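Local coordinates for lactaldehyde dehydrogenase (Methanocaldococcus jannaschii, PDB 3PQA), which oxidises lactaldehyde to lactate with NAD as the preferred coenzyme, a step in the biosynthesis of coenzyme F420, at residues W8-V16 with K26-E35; I40-K51 with I155-H163. One frame throughout, in Å; residues are numbered along the deposited sequence. Where two conformers were deposited one is given.

Contact 1: residues W8-V16 with K26-E35; sequences WINREDMDV and KKIPALSREE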
loop_
_atom_site.group_PDB
_atom_site.type_symbol
_atom_site.label_atom_id
_atom_site.label_comp_id
_atom_site.label_asym_id
_atom_site.label_seq_id
_atom_site.Cartn_x
_atom_site.Cartn_y
_atom_site.Cartn_z
ATOM N N TRP B 8 -27.851 -28.019 -26.612
ATOM C CA TRP B 8 -28.744 -27.390 -25.587
ATOM C C TRP B 8 -28.977 -25.905 -25.851
ATOM O O TRP B 8 -29.961 -25.332 -25.376
ATOM C CB TRP B 8 -28.168 -27.576 -24.179
ATOM C CG TRP B 8 -26.808 -26.949 -24.006
ATOM C CD1 TRP B 8 -26.536 -25.683 -23.556
ATOM C CD2 TRP B 8 -25.536 -27.563 -24.285
ATOM N NE1 TRP B 8 -25.170 -25.468 -23.545
ATOM C CE2 TRP B 8 -24.534 -26.604 -23.984
ATOM C CE3 TRP B 8 -25.147 -28.832 -24.762
ATOM C CZ2 TRP B 8 -23.155 -26.875 -24.138
ATOM C CZ3 TRP B 8 -23.769 -29.103 -24.919
ATOM C CH2 TRP B 8 -22.793 -28.124 -24.598
ATOM N N ILE B 9 -28.063 -25.289 -26.598
ATOM C CA ILE B 9 -28.145 -23.861 -26.917
ATOM C C ILE B 9 -29.445 -23.517 -27.665
ATOM O O ILE B 9 -29.975 -22.415 -27.522
ATOM C CB ILE B 9 -26.885 -23.368 -27.693
ATOM C CG1 ILE B 9 -25.621 -23.650 -26.866
ATOM C CG2 ILE B 9 -26.985 -21.866 -27.989
ATOM C CD1 ILE B 9 -24.280 -23.350 -27.572
ATOM N N ASN B 10 -29.970 -24.474 -28.425
ATOM C CA ASN B 10 -31.198 -24.262 -29.185
ATOM C C ASN B 10 -32.495 -24.492 -28.404
ATOM O O ASN B 10 -33.588 -24.218 -28.921
ATOM C CB ASN B 10 -31.191 -25.124 -30.452
ATOM C CG ASN B 10 -30.297 -24.557 -31.543
ATOM O OD1 ASN B 10 -29.478 -25.273 -32.120
ATOM N ND2 ASN B 10 -30.453 -23.263 -31.834
ATOM N N ARG B 11 -32.380 -24.997 -27.176
ATOM C CA ARG B 11 -33.557 -25.369 -26.390
ATOM C C ARG B 11 -34.378 -24.165 -25.951
ATOM O O ARG B 11 -33.836 -23.115 -25.587
ATOM C CB ARG B 11 -33.186 -26.228 -25.173
ATOM C CG ARG B 11 -32.807 -27.674 -25.511
ATOM C CD ARG B 11 -33.163 -28.640 -24.378
ATOM N NE ARG B 11 -32.693 -28.183 -23.063
ATOM C CZ ARG B 11 -31.638 -28.678 -22.421
ATOM N NH1 ARG B 11 -30.921 -29.659 -22.962
ATOM N NH2 ARG B 11 -31.297 -28.198 -21.233
ATOM N N GLU B 12 -35.694 -24.329 -25.998
ATOM C CA GLU B 12 -36.613 -23.315 -25.511
ATOM C C GLU B 12 -37.392 -23.929 -24.342
ATOM O O GLU B 12 -38.518 -24.407 -24.513
ATOM C CB GLU B 12 -37.519 -22.821 -26.653
ATOM C CG GLU B 12 -36.755 -22.062 -27.756
ATOM C CD GLU B 12 -37.644 -21.544 -28.890
ATOM O OE1 GLU B 12 -38.699 -22.150 -29.175
ATOM O OE2 GLU B 12 -37.265 -20.529 -29.524
ATOM N N ASP B 13 -36.755 -23.932 -23.166
ATOM C CA ASP B 13 -37.270 -24.601 -21.961
ATOM C C ASP B 13 -38.022 -23.696 -20.999
ATOM O O ASP B 13 -39.008 -24.108 -20.407
ATOM C CB ASP B 13 -36.134 -25.221 -21.141
ATOM C CG ASP B 13 -35.350 -26.266 -21.892
ATOM O OD1 ASP B 13 -35.946 -27.076 -22.646
ATOM O OD2 ASP B 13 -34.121 -26.293 -21.690
ATOM N N MET B 14 -37.526 -22.479 -20.808
ATOM C CA MET B 14 -37.958 -21.650 -19.691
ATOM C C MET B 14 -38.427 -20.293 -20.194
ATOM O O MET B 14 -37.721 -19.633 -20.962
ATOM C CB MET B 14 -36.792 -21.493 -18.705
ATOM C CG MET B 14 -37.139 -20.987 -17.300
ATOM S SD MET B 14 -35.638 -20.793 -16.254
ATOM C CE MET B 14 -34.775 -19.531 -17.179
ATOM N N ASP B 15 -39.618 -19.879 -19.755
ATOM C CA ASP B 15 -40.188 -18.590 -20.136
ATOM C C ASP B 15 -39.383 -17.442 -19.543
ATOM O O ASP B 15 -38.947 -17.511 -18.393
ATOM C CB ASP B 15 -41.632 -18.460 -19.646
ATOM C CG ASP B 15 -42.619 -19.237 -20.497
ATOM O OD1 ASP B 15 -42.192 -19.883 -21.474
ATOM O OD2 ASP B 15 -43.827 -19.187 -20.177
ATOM N N VAL B 16 -39.197 -16.396 -20.336
ATOM C CA VAL B 16 -38.604 -15.145 -19.860
ATOM C C VAL B 16 -39.661 -14.066 -20.052
ATOM O O VAL B 16 -40.155 -13.862 -21.170
ATOM C CB VAL B 16 -37.310 -14.770 -20.627
ATOM C CG1 VAL B 16 -36.774 -13.415 -20.149
ATOM C CG2 VAL B 16 -36.242 -15.870 -20.486
ATOM N N LYS B 26 -39.274 -14.440 -24.636
ATOM C CA LYS B 26 -38.776 -15.638 -25.304
ATOM C C LYS B 26 -38.583 -16.780 -24.324
ATOM O O LYS B 26 -38.853 -16.647 -23.132
ATOM C CB LYS B 26 -37.469 -15.358 -26.042
ATOM C CG LYS B 26 -36.328 -14.883 -25.150
ATOM C CD LYS B 26 -35.013 -14.975 -25.884
ATOM C CE LYS B 26 -34.973 -14.082 -27.115
ATOM N NZ LYS B 26 -33.812 -14.466 -27.962
ATOM N N LYS B 27 -38.128 -17.906 -24.857
ATOM C CA LYS B 27 -37.854 -19.085 -24.069
ATOM C C LYS B 27 -36.381 -19.435 -24.221
ATOM O O LYS B 27 -35.821 -19.364 -25.319
ATOM C CB LYS B 27 -38.767 -20.242 -24.494
ATOM C CG LYS B 27 -40.228 -20.093 -24.025
ATOM C CD LYS B 27 -41.122 -21.247 -24.498
ATOM C CE LYS B 27 -40.776 -22.583 -23.818
ATOM N NZ LYS B 27 -41.356 -22.722 -22.444
ATOM N N ILE B 28 -35.739 -19.762 -23.107
ATOM C CA ILE B 28 -34.308 -20.026 -23.100
ATOM C C ILE B 28 -34.019 -21.409 -22.509
ATOM O O ILE B 28 -34.915 -22.037 -21.925
ATOM C CB ILE B 28 -33.546 -18.912 -22.330
ATOM C CG1 ILE B 28 -33.888 -18.945 -20.837
ATOM C CG2 ILE B 28 -33.837 -17.545 -22.946
ATOM C CD1 ILE B 28 -33.008 -18.051 -19.987
ATOM N N PRO B 29 -32.771 -21.900 -22.664
ATOM C CA PRO B 29 -32.471 -23.220 -22.107
ATOM C C PRO B 29 -32.483 -23.259 -20.574
ATOM O O PRO B 29 -32.090 -22.291 -19.908
ATOM C CB PRO B 29 -31.064 -23.520 -22.645
ATOM C CG PRO B 29 -30.867 -22.557 -23.796
ATOM C CD PRO B 29 -31.618 -21.338 -23.395
ATOM N N ALA B 30 -32.957 -24.373 -20.027
ATOM C CA ALA B 30 -32.808 -24.641 -18.604
ATOM C C ALA B 30 -32.034 -25.933 -18.441
ATOM O O ALA B 30 -32.523 -27.022 -18.753
ATOM C CB ALA B 30 -34.147 -24.706 -17.899
ATOM N N LEU B 31 -30.809 -25.802 -17.956
ATOM C CA LEU B 31 -29.910 -26.925 -17.788
ATOM C C LEU B 31 -30.347 -27.817 -16.636
ATOM O O LEU B 31 -30.816 -27.339 -15.606
ATOM C CB LEU B 31 -28.485 -26.416 -17.544
ATOM C CG LEU B 31 -27.645 -25.985 -18.745
ATOM C CD1 LEU B 31 -28.311 -24.886 -19.565
ATOM C CD2 LEU B 31 -26.292 -25.517 -18.244
ATOM N N SER B 32 -30.215 -29.124 -16.831
ATOM C CA SER B 32 -30.400 -30.080 -15.756
ATOM C C SER B 32 -29.187 -30.054 -14.831
ATOM O O SER B 32 -28.129 -29.520 -15.201
ATOM C CB SER B 32 -30.541 -31.481 -16.342
ATOM O OG SER B 32 -29.325 -31.862 -16.959
ATOM N N ARG B 33 -29.328 -30.635 -13.638
ATOM C CA ARG B 33 -28.199 -30.768 -12.716
ATOM C C ARG B 33 -27.045 -31.503 -13.393
ATOM O O ARG B 33 -25.877 -31.148 -13.204
ATOM C CB ARG B 33 -28.603 -31.494 -11.424
ATOM C CG ARG B 33 -27.445 -31.627 -10.421
ATOM C CD ARG B 33 -27.873 -32.175 -9.054
ATOM N NE ARG B 33 -28.932 -31.384 -8.426
ATOM C CZ ARG B 33 -28.747 -30.328 -7.638
ATOM N NH1 ARG B 33 -27.523 -29.880 -7.347
ATOM N NH2 ARG B 33 -29.806 -29.711 -7.136
ATOM N N GLU B 34 -27.379 -32.506 -14.203
ATOM C CA GLU B 34 -26.365 -33.296 -14.894
ATOM C C GLU B 34 -25.656 -32.478 -15.972
ATOM O O GLU B 34 -24.459 -32.656 -16.196
ATOM C CB GLU B 34 -26.962 -34.583 -15.481
ATOM C CG GLU B 34 -25.924 -35.655 -15.796
ATOM C CD GLU B 34 -25.005 -35.935 -14.619
ATOM O OE1 GLU B 34 -25.516 -36.129 -13.495
ATOM O OE2 GLU B 34 -23.771 -35.956 -14.816
ATOM N N GLU B 35 -26.380 -31.567 -16.618
ATOM C CA GLU B 35 -25.772 -30.685 -17.613
ATOM C C GLU B 35 -24.891 -29.647 -16.919
ATOM O O GLU B 35 -23.813 -29.306 -17.429
ATOM C CB GLU B 35 -26.826 -30.017 -18.491
ATOM C CG GLU B 35 -27.461 -30.991 -19.495
ATOM C CD GLU B 35 -28.638 -30.407 -20.250
ATOM O OE1 GLU B 35 -29.434 -29.653 -19.652
ATOM O OE2 GLU B 35 -28.775 -30.729 -21.453
#
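Arg-11 reaches across to Glu-35 and grips its carboxylate end-on. The arginine chain can be followed outward. CB lies 4.3 Å from CB of Pro-29. The chain then bends at chi3 (-49°), which carries the guanidinium round to the start of the helix. NE turns back to its own segment and makes a salt bridge to the syn lone pair of Asp-13 OD2. At the tip, NH1 bonds Glu-35 OE2 at 2.8 Å and NH2 bonds Glu-35 OE1, a salt bridge on two syn lone pairs. The guanidinium and carboxylate planes are 12° apart, nearly coplanar, and meet edge to edge. NH2 also makes a weak bond to Ala-30 O.

Arg-11, Asp-13 and Glu-35 thus form a salt-bridge network, and both acids have second donors. Asp-13 OD2 takes the backbone N of Ala-30 on its anti lone pair at 2.8 Å, in a nearly straight bond (175°). Glu-35 OE1 accepts from Ser-32 N, and Ser-32 OG accepts from Glu-35 N at 3.0 Å. This is a capping box. With an alanine at Arg-11, Glu-35 and Asp-13 would probably lose their shared cation, and the 8-13 loop would be held less firmly to the helix start.

Beyond Asp-13 the segments pair as antiparallel strands. Asp-13 N and Met-14 N both bond Ile-28 O, a classic beta bulge. Lys-27 NZ bridges to Asp-15 OD1 at 3.1 Å, from above the carboxylate plane. On the other face, Met-14 CE packs on Ile-28 CD1 (3.6 Å) and Val-16 CG2 on Ile-28 CG2.

The hairpin face carrying Met-14, Val-16 and Ile-28 rests on helix 171-186, with Val-16 and Ile-28 touching Leu-171. Leu-31 leads into helix 33-44 and packs on Val-204 of helix 201-210.

Contact 2: residues I40-K51 with I155-H163; sequences IDTAEKYKEVMK and IATGNVIVH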
loop_
_atom_site.group_PDB
_atom_site.type_symbol
_atom_site.label_atom_id
_atom_site.label_comp_id
_atom_site.label_asym_id
_atom_site.label_seq_id
_atom_site.Cartn_x
_atom_site.Cartn_y
_atom_site.Cartn_z
ATOM N N ILE B 40 -19.289 -27.936 -15.471
ATOM C CA ILE B 40 -18.255 -27.709 -14.450
ATOM C C ILE B 40 -17.038 -28.606 -14.721
ATOM O O ILE B 40 -15.895 -28.157 -14.618
ATOM C CB ILE B 40 -18.819 -27.897 -13.018
ATOM C CG1 ILE B 40 -19.757 -26.736 -12.665
ATOM C CG2 ILE B 40 -17.699 -28.040 -11.976
ATOM C CD1 ILE B 40 -20.630 -26.994 -11.454
ATOM N N ASP B 41 -17.294 -29.868 -15.078
ATOM C CA ASP B 41 -16.230 -30.815 -15.456
ATOM C C ASP B 41 -15.416 -30.286 -16.608
ATOM O O ASP B 41 -14.191 -30.376 -16.602
ATOM C CB ASP B 41 -16.812 -32.166 -15.874
ATOM C CG ASP B 41 -17.363 -32.946 -14.714
ATOM O OD1 ASP B 41 -16.969 -32.664 -13.562
ATOM O OD2 ASP B 41 -18.197 -33.850 -14.953
ATOM N N THR B 42 -16.112 -29.755 -17.611
ATOM C CA THR B 42 -15.456 -29.158 -18.776
ATOM C C THR B 42 -14.663 -27.887 -18.441
ATOM O O THR B 42 -13.516 -27.754 -18.873
ATOM C CB THR B 42 -16.453 -28.966 -19.949
ATOM O OG1 THR B 42 -17.008 -30.237 -20.293
ATOM C CG2 THR B 42 -15.756 -28.422 -21.170
ATOM N N ALA B 43 -15.247 -26.986 -17.641
ATOM C CA ALA B 43 -14.552 -25.803 -17.127
ATOM C C ALA B 43 -13.239 -26.168 -16.424
ATOM O O ALA B 43 -12.211 -25.495 -16.610
ATOM C CB ALA B 43 -15.479 -25.016 -16.173
ATOM N N GLU B 44 -13.275 -27.254 -15.648
ATOM C CA GLU B 44 -12.108 -27.753 -14.920
ATOM C C GLU B 44 -10.926 -27.984 -15.869
ATOM O O GLU B 44 -9.765 -27.739 -15.511
ATOM C CB GLU B 44 -12.456 -29.056 -14.178
ATOM C CG GLU B 44 -11.360 -29.594 -13.249
ATOM C CD GLU B 44 -11.630 -31.011 -12.757
ATOM O OE1 GLU B 44 -12.473 -31.705 -13.355
ATOM O OE2 GLU B 44 -10.995 -31.444 -11.771
ATOM N N LYS B 45 -11.234 -28.466 -17.077
ATOM C CA LYS B 45 -10.220 -28.804 -18.072
ATOM C C LYS B 45 -9.473 -27.575 -18.576
ATOM O O LYS B 45 -8.385 -27.706 -19.122
ATOM C CB LYS B 45 -10.834 -29.565 -19.257
ATOM C CG LYS B 45 -11.376 -30.936 -18.883
ATOM C CD LYS B 45 -12.062 -31.631 -20.052
ATOM C CE LYS B 45 -12.712 -32.938 -19.593
ATOM N NZ LYS B 45 -13.396 -33.639 -20.716
ATOM N N TYR B 46 -10.046 -26.385 -18.367
ATOM C CA TYR B 46 -9.416 -25.159 -18.858
ATOM C C TYR B 46 -8.757 -24.305 -17.784
ATOM O O TYR B 46 -8.331 -23.178 -18.065
ATOM C CB TYR B 46 -10.424 -24.326 -19.638
ATOM C CG TYR B 46 -10.864 -25.005 -20.905
ATOM C CD1 TYR B 46 -10.017 -25.078 -22.013
ATOM C CD2 TYR B 46 -12.118 -25.586 -20.989
ATOM C CE1 TYR B 46 -10.431 -25.723 -23.181
ATOM C CE2 TYR B 46 -12.544 -26.218 -22.142
ATOM C CZ TYR B 46 -11.707 -26.278 -23.230
ATOM O OH TYR B 46 -12.160 -26.917 -24.357
ATOM N N LYS B 47 -8.655 -24.846 -16.570
ATOM C CA LYS B 47 -8.034 -24.129 -15.438
ATOM C C LYS B 47 -6.581 -23.755 -15.711
ATOM O O LYS B 47 -6.155 -22.646 -15.385
ATOM C CB LYS B 47 -8.135 -24.944 -14.146
ATOM C CG LYS B 47 -9.549 -25.033 -13.581
ATOM C CD LYS B 47 -9.619 -25.936 -12.340
ATOM C CE LYS B 47 -9.111 -25.230 -11.069
ATOM N NZ LYS B 47 -9.124 -26.159 -9.890
ATOM N N GLU B 48 -5.828 -24.680 -16.303
ATOM C CA GLU B 48 -4.429 -24.405 -16.650
ATOM C C GLU B 48 -4.272 -23.324 -17.707
ATOM O O GLU B 48 -3.407 -22.452 -17.577
ATOM C CB GLU B 48 -3.680 -25.687 -17.037
ATOM C CG GLU B 48 -3.234 -26.482 -15.817
ATOM C CD GLU B 48 -2.342 -25.662 -14.882
ATOM O OE1 GLU B 48 -2.733 -25.427 -13.721
ATOM O OE2 GLU B 48 -1.246 -25.247 -15.312
ATOM N N VAL B 49 -5.108 -23.378 -18.745
ATOM C CA VAL B 49 -5.117 -22.355 -19.792
ATOM C C VAL B 49 -5.361 -20.950 -19.237
ATOM O O VAL B 49 -4.599 -20.015 -19.553
ATOM C CB VAL B 49 -6.126 -22.688 -20.935
ATOM C CG1 VAL B 49 -6.361 -21.473 -21.837
ATOM C CG2 VAL B 49 -5.613 -23.834 -21.761
ATOM N N MET B 50 -6.406 -20.800 -18.418
ATOM C CA MET B 50 -6.708 -19.505 -17.789
ATOM C C MET B 50 -5.608 -19.040 -16.826
ATOM O O MET B 50 -5.249 -17.853 -16.810
ATOM C CB MET B 50 -8.036 -19.539 -17.025
ATOM C CG MET B 50 -9.240 -18.918 -17.727
ATOM S SD MET B 50 -8.987 -17.529 -18.848
ATOM C CE MET B 50 -8.731 -16.200 -17.691
ATOM N N LYS B 51 -5.106 -19.960 -16.006
ATOM C CA LYS B 51 -4.068 -19.646 -15.011
ATOM C C LYS B 51 -2.808 -19.094 -15.684
ATOM O O LYS B 51 -2.098 -18.261 -15.112
ATOM C CB LYS B 51 -3.739 -20.889 -14.190
ATOM C CG LYS B 51 -2.647 -20.705 -13.144
ATOM C CD LYS B 51 -2.337 -22.040 -12.511
ATOM C CE LYS B 51 -1.324 -21.902 -11.403
ATOM N NZ LYS B 51 -0.996 -23.255 -10.886
ATOM N N ILE B 155 -11.710 -12.910 -14.618
ATOM C CA ILE B 155 -10.835 -12.973 -15.790
ATOM C C ILE B 155 -9.460 -12.359 -15.463
ATOM O O ILE B 155 -8.405 -12.943 -15.745
ATOM C CB ILE B 155 -11.470 -12.285 -17.028
ATOM C CG1 ILE B 155 -12.705 -13.064 -17.511
ATOM C CG2 ILE B 155 -10.451 -12.152 -18.182
ATOM C CD1 ILE B 155 -13.459 -12.351 -18.622
ATOM N N ALA B 156 -9.492 -11.194 -14.823
ATOM C CA ALA B 156 -8.261 -10.496 -14.452
ATOM C C ALA B 156 -7.300 -11.329 -13.605
ATOM O O ALA B 156 -6.075 -11.146 -13.703
ATOM C CB ALA B 156 -8.598 -9.195 -13.736
ATOM N N THR B 157 -7.857 -12.211 -12.773
ATOM C CA THR B 157 -7.073 -13.024 -11.832
ATOM C C THR B 157 -6.831 -14.468 -12.322
ATOM O O THR B 157 -6.327 -15.303 -11.571
ATOM C CB THR B 157 -7.702 -12.996 -10.409
ATOM O OG1 THR B 157 -9.101 -13.321 -10.484
ATOM C CG2 THR B 157 -7.546 -11.617 -9.794
ATOM N N GLY B 158 -7.192 -14.759 -13.576
ATOM C CA GLY B 158 -6.842 -16.051 -14.204
ATOM C C GLY B 158 -7.713 -17.240 -13.839
ATOM O O GLY B 158 -7.263 -18.382 -13.910
ATOM N N ASN B 159 -8.963 -16.963 -13.482
ATOM C CA ASN B 159 -9.937 -17.976 -13.114
ATOM C C ASN B 159 -10.804 -18.404 -14.278
ATOM O O ASN B 159 -11.135 -17.603 -15.133
ATOM C CB ASN B 159 -10.864 -17.445 -12.032
ATOM C CG ASN B 159 -10.143 -17.147 -10.752
ATOM O OD1 ASN B 159 -9.758 -18.057 -10.027
ATOM N ND2 ASN B 159 -9.959 -15.871 -10.458
ATOM N N VAL B 160 -11.177 -19.681 -14.283
ATOM C CA VAL B 160 -12.278 -20.167 -15.096
ATOM C C VAL B 160 -13.581 -19.773 -14.389
ATOM O O VAL B 160 -13.635 -19.739 -13.157
ATOM C CB VAL B 160 -12.168 -21.698 -15.249
ATOM C CG1 VAL B 160 -13.429 -22.288 -15.869
ATOM C CG2 VAL B 160 -10.941 -22.035 -16.103
ATOM N N ILE B 161 -14.622 -19.488 -15.166
ATOM C CA ILE B 161 -15.900 -19.052 -14.611
ATOM C C ILE B 161 -17.091 -19.951 -15.013
ATOM O O ILE B 161 -17.249 -20.284 -16.189
ATOM C CB ILE B 161 -16.215 -17.630 -15.068
ATOM C CG1 ILE B 161 -15.068 -16.682 -14.708
ATOM C CG2 ILE B 161 -17.547 -17.149 -14.463
ATOM C CD1 ILE B 161 -15.074 -15.394 -15.547
ATOM N N VAL B 162 -17.905 -20.334 -14.028
ATOM C CA VAL B 162 -19.251 -20.856 -14.291
ATOM C C VAL B 162 -20.242 -19.879 -13.677
ATOM O O VAL B 162 -20.132 -19.511 -12.496
ATOM C CB VAL B 162 -19.457 -22.304 -13.794
ATOM C CG1 VAL B 162 -18.575 -23.275 -14.610
ATOM C CG2 VAL B 162 -19.172 -22.443 -12.304
ATOM N N HIS B 163 -21.177 -19.418 -14.495
ATOM C CA HIS B 163 -21.962 -18.246 -14.145
ATOM C C HIS B 163 -23.437 -18.540 -14.326
ATOM O O HIS B 163 -23.876 -18.795 -15.451
ATOM C CB HIS B 163 -21.521 -17.086 -15.049
ATOM C CG HIS B 163 -22.381 -15.862 -14.945
ATOM N ND1 HIS B 163 -22.416 -14.903 -15.930
ATOM C CD2 HIS B 163 -23.239 -15.442 -13.982
ATOM C CE1 HIS B 163 -23.253 -13.940 -15.580
ATOM N NE2 HIS B 163 -23.757 -14.239 -14.396
HETATM O O HOH W 1 -7.662 -21.141 -13.451
#
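Val-160 packs between Ala-43 and Met-50. Its CG1 presses on Ala-43 CB at 3.4 Å, tighter than usual van der Waals contact. CG1 stands anti to the backbone N (chi1 169°), which leaves CG2 anti to the carbonyl carbon, over the chain at Tyr-46 and Lys-47. CG2 lies 3.5 Å from Tyr-46 O and 3.9 Å from Met-50 CG. Two residues on, Val-162 CG1 meets Ala-43 CB at 3.9 Å and also touches Ile-40 CG1, the two side chains crossing at about a right angle.

Met-50 fills the other end. Its chain bends at chi2 and chi3 and runs along the backbone of the turn. CB meets Gly-158 O at 3.4 Å, CG meets Asn-159 O, and CE reaches Ile-155 O and CG2. No direct hydrogen bond joins the segments. One water links them instead, donating to Lys-47 O (2.9 Å) and to Gly-158 O (2.8 Å).

The turn is set by Gly-158, the C-prime residue of a Schellman motif that ends helix 145-156. Its positive phi (80°) swings the chain into strand 160-165. Asn-159 turns away from the contact and bonds Gly-132 N through OD1.

Residues 40-44 of helix 33-44 run nearly antiparallel to residues 160-163 (165°). Strand 160-165 lies between strands 122-138 and 194-196, parallel to both, in the Rossmann-like sheet that aldehyde dehydrogenases use for NAD. Helices 33-44 and 47-51, from the N-terminal part of the chain, pack against it, away from the probable NAD-binding and catalytic residues.

Overall arrangement
Contact 1 lies at the surface and contact 2 is buried. Their centres are about 23 Å apart, and their nearest atoms about 5 Å, without touching. Helix 33-44 serves both: its first turn belongs to contact 1, its last turn or so to contact 2. The chemistry follows the place. In 8-16 with 26-35, charged groups and strand hydrogen bonds do most of the joining, with apolar side chains on one face of the hairpin. In 40-51 with 155-163, apolar side chains (alanine, valines, isoleucines and a methionine) meet, and a water supplies the polar link. The segments of contact 1 are 10 residues apart at their closest ends, those of contact 2 are 104.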